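Local coordinates for protein glutamyl-tRNA(Gln) amidotransferase subunit B, mitochondrial (Saccharomyces cerevisiae, PDB 4N0H) that forms subunit B of the mitochondrial glutamyl-tRNA(Gln) amidotransferase and carries a GatB/GatE-type catalytic domain, at residues Q139-T144 with L169-T174. Sequence-based numbering, arbitrary orientation.
Sequences QIEQDT and LIELVT
With CG anti to the backbone N (chi1 178°), the extended chain of Glu171 runs beside that of Gln139, while Glu141, its CG set between N and carbonyl carbon (chi1 62°), swings its carboxylate toward the same place. There Glu141 OE2 lies 3.4 Å from Glu171 OE2, the two carboxylate planes 69° apart. These two acceptors are close but not hydrogen-bonded to each other; Glu141 OE2 has a hydrogen bond with Thr105 OG1. The backbones pair antiparallel: Glu171 N donates to Gln139 O at 2.7 Å, and Leu169 N to Glu141 O at 2.9 Å, each pair closed by the reciprocal bond. Leu169, apolar and buried, suits its place near the start of its strand, its CD1 resting 3.6 Å from Asp143 CA and its CD2 against the carboxylate of Asp143, whose OD1 makes a salt bridge with Arg211. On the other face the non-hydrogen-bonded pair Ile140 and Ile170 brings its CG1 atoms to 4.4 Å; beta-branched and apolar, both fit a strand facing a helix. This pairing joins strands 130-142 and 168-174 inside a mixed sheet of the GatB/GatE catalytic domain, flanked by strands 102-120 and 14-23, with the isoleucines packed on Ala71 of helix 65-78.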
loop_
_atom_site.group_PDB
_atom_site.type_symbol
_atom_site.label_atom_id
_atom_site.label_comp_id
_atom_site.label_asym_id
_atom_site.label_seq_id
_atom_site.Cartn_x
_atom_site.Cartn_y
_atom_site.Cartn_z
ATOM N N GLN B 139 -11.330 20.104 -1.739
ATOM C CA GLN B 139 -10.468 18.916 -1.695
ATOM C C GLN B 139 -8.982 19.264 -1.616
ATOM O O GLN B 139 -8.525 20.206 -2.256
ATOM C CB GLN B 139 -10.693 18.037 -2.932
ATOM C CG GLN B 139 -12.084 17.442 -3.060
ATOM C CD GLN B 139 -12.230 16.560 -4.292
ATOM O OE1 GLN B 139 -11.375 16.563 -5.180
ATOM N NE2 GLN B 139 -13.315 15.791 -4.344
ATOM N N ILE B 140 -8.228 18.486 -0.844
ATOM C CA ILE B 140 -6.774 18.618 -0.820
ATOM C C ILE B 140 -6.187 17.571 -1.756
ATOM O O ILE B 140 -6.600 16.410 -1.726
ATOM C CB ILE B 140 -6.209 18.395 0.595
ATOM C CG1 ILE B 140 -6.814 19.398 1.581
ATOM C CG2 ILE B 140 -4.685 18.492 0.590
ATOM C CD1 ILE B 140 -6.626 19.006 3.037
ATOM N N GLU B 141 -5.234 17.970 -2.594
ATOM C CA GLU B 141 -4.601 17.011 -3.497
ATOM C C GLU B 141 -3.175 17.386 -3.903
ATOM O O GLU B 141 -2.749 18.530 -3.738
ATOM C CB GLU B 141 -5.463 16.793 -4.742
ATOM C CG GLU B 141 -5.675 18.032 -5.579
ATOM C CD GLU B 141 -6.620 17.781 -6.738
ATOM O OE1 GLU B 141 -6.444 18.414 -7.800
ATOM O OE2 GLU B 141 -7.539 16.947 -6.582
ATOM N N GLN B 142 -2.454 16.405 -4.442
ATOM C CA GLN B 142 -1.076 16.584 -4.882
ATOM C C GLN B 142 -0.996 17.280 -6.224
ATOM O O GLN B 142 -1.767 16.974 -7.131
ATOM C CB GLN B 142 -0.391 15.226 -5.052
ATOM C CG GLN B 142 0.094 14.571 -3.794
ATOM C CD GLN B 142 0.781 13.245 -4.087
ATOM O OE1 GLN B 142 0.307 12.455 -4.909
ATOM N NE2 GLN B 142 1.916 13.008 -3.438
ATOM N N ASP B 143 -0.034 18.186 -6.365
ATOM C CA ASP B 143 0.308 18.709 -7.682
ATOM C C ASP B 143 1.246 17.715 -8.364
ATOM O O ASP B 143 1.880 16.885 -7.701
ATOM C CB ASP B 143 0.979 20.084 -7.573
ATOM C CG ASP B 143 0.775 20.943 -8.819
ATOM O OD1 ASP B 143 1.098 22.149 -8.771
ATOM O OD2 ASP B 143 0.281 20.421 -9.843
ATOM N N THR B 144 1.327 17.796 -9.687
ATOM C CA THR B 144 2.223 16.941 -10.453
ATOM C C THR B 144 3.478 17.717 -10.821
ATOM O O THR B 144 3.570 18.917 -10.560
ATOM C CB THR B 144 1.554 16.461 -11.752
ATOM O OG1 THR B 144 1.224 17.596 -12.558
ATOM C CG2 THR B 144 0.286 15.680 -11.445
ATOM N N LEU B 169 -2.207 21.268 -3.157
ATOM C CA LEU B 169 -3.249 22.022 -3.839
ATOM C C LEU B 169 -4.543 21.909 -3.048
ATOM O O LEU B 169 -4.769 20.917 -2.351
ATOM C CB LEU B 169 -3.500 21.458 -5.242
ATOM C CG LEU B 169 -2.340 21.370 -6.234
ATOM C CD1 LEU B 169 -2.767 20.641 -7.504
ATOM C CD2 LEU B 169 -1.865 22.757 -6.561
ATOM N N ILE B 170 -5.389 22.927 -3.153
ATOM C CA ILE B 170 -6.786 22.776 -2.774
ATOM C C ILE B 170 -7.649 22.986 -4.011
ATOM O O ILE B 170 -7.507 23.984 -4.718
ATOM C CB ILE B 170 -7.211 23.753 -1.670
ATOM C CG1 ILE B 170 -6.565 23.365 -0.341
ATOM C CG2 ILE B 170 -8.720 23.754 -1.518
ATOM C CD1 ILE B 170 -7.091 24.160 0.843
ATOM N N GLU B 171 -8.523 22.028 -4.291
ATOM C CA GLU B 171 -9.472 22.183 -5.380
ATOM C C GLU B 171 -10.813 22.611 -4.812
ATOM O O GLU B 171 -11.365 21.949 -3.934
ATOM C CB GLU B 171 -9.635 20.888 -6.175
ATOM C CG GLU B 171 -10.652 21.005 -7.304
ATOM C CD GLU B 171 -10.921 19.687 -8.011
ATOM O OE1 GLU B 171 -11.932 19.601 -8.741
ATOM O OE2 GLU B 171 -10.125 18.739 -7.845
ATOM N N LEU B 172 -11.328 23.727 -5.316
ATOM C CA LEU B 172 -12.644 24.207 -4.923
ATOM C C LEU B 172 -13.616 24.037 -6.081
ATOM O O LEU B 172 -13.368 24.516 -7.187
ATOM C CB LEU B 172 -12.569 25.674 -4.489
ATOM C CG LEU B 172 -13.873 26.370 -4.089
ATOM C CD1 LEU B 172 -13.646 27.260 -2.889
ATOM C CD2 LEU B 172 -14.439 27.177 -5.250
ATOM N N VAL B 173 -14.718 23.342 -5.830
ATOM C CA VAL B 173 -15.742 23.170 -6.849
ATOM C C VAL B 173 -17.022 23.901 -6.444
ATOM O O VAL B 173 -17.596 23.636 -5.382
ATOM C CB VAL B 173 -16.050 21.685 -7.093
ATOM C CG1 VAL B 173 -16.973 21.524 -8.296
ATOM C CG2 VAL B 173 -14.764 20.910 -7.302
ATOM N N THR B 174 -17.461 24.834 -7.283
ATOM C CA THR B 174 -18.702 25.550 -7.029
ATOM C C THR B 174 -19.876 24.773 -7.606
ATOM O O THR B 174 -19.699 23.891 -8.444
ATOM C CB THR B 174 -18.699 26.951 -7.672
ATOM O OG1 THR B 174 -18.919 26.830 -9.082
ATOM C CG2 THR B 174 -17.379 27.658 -7.425
#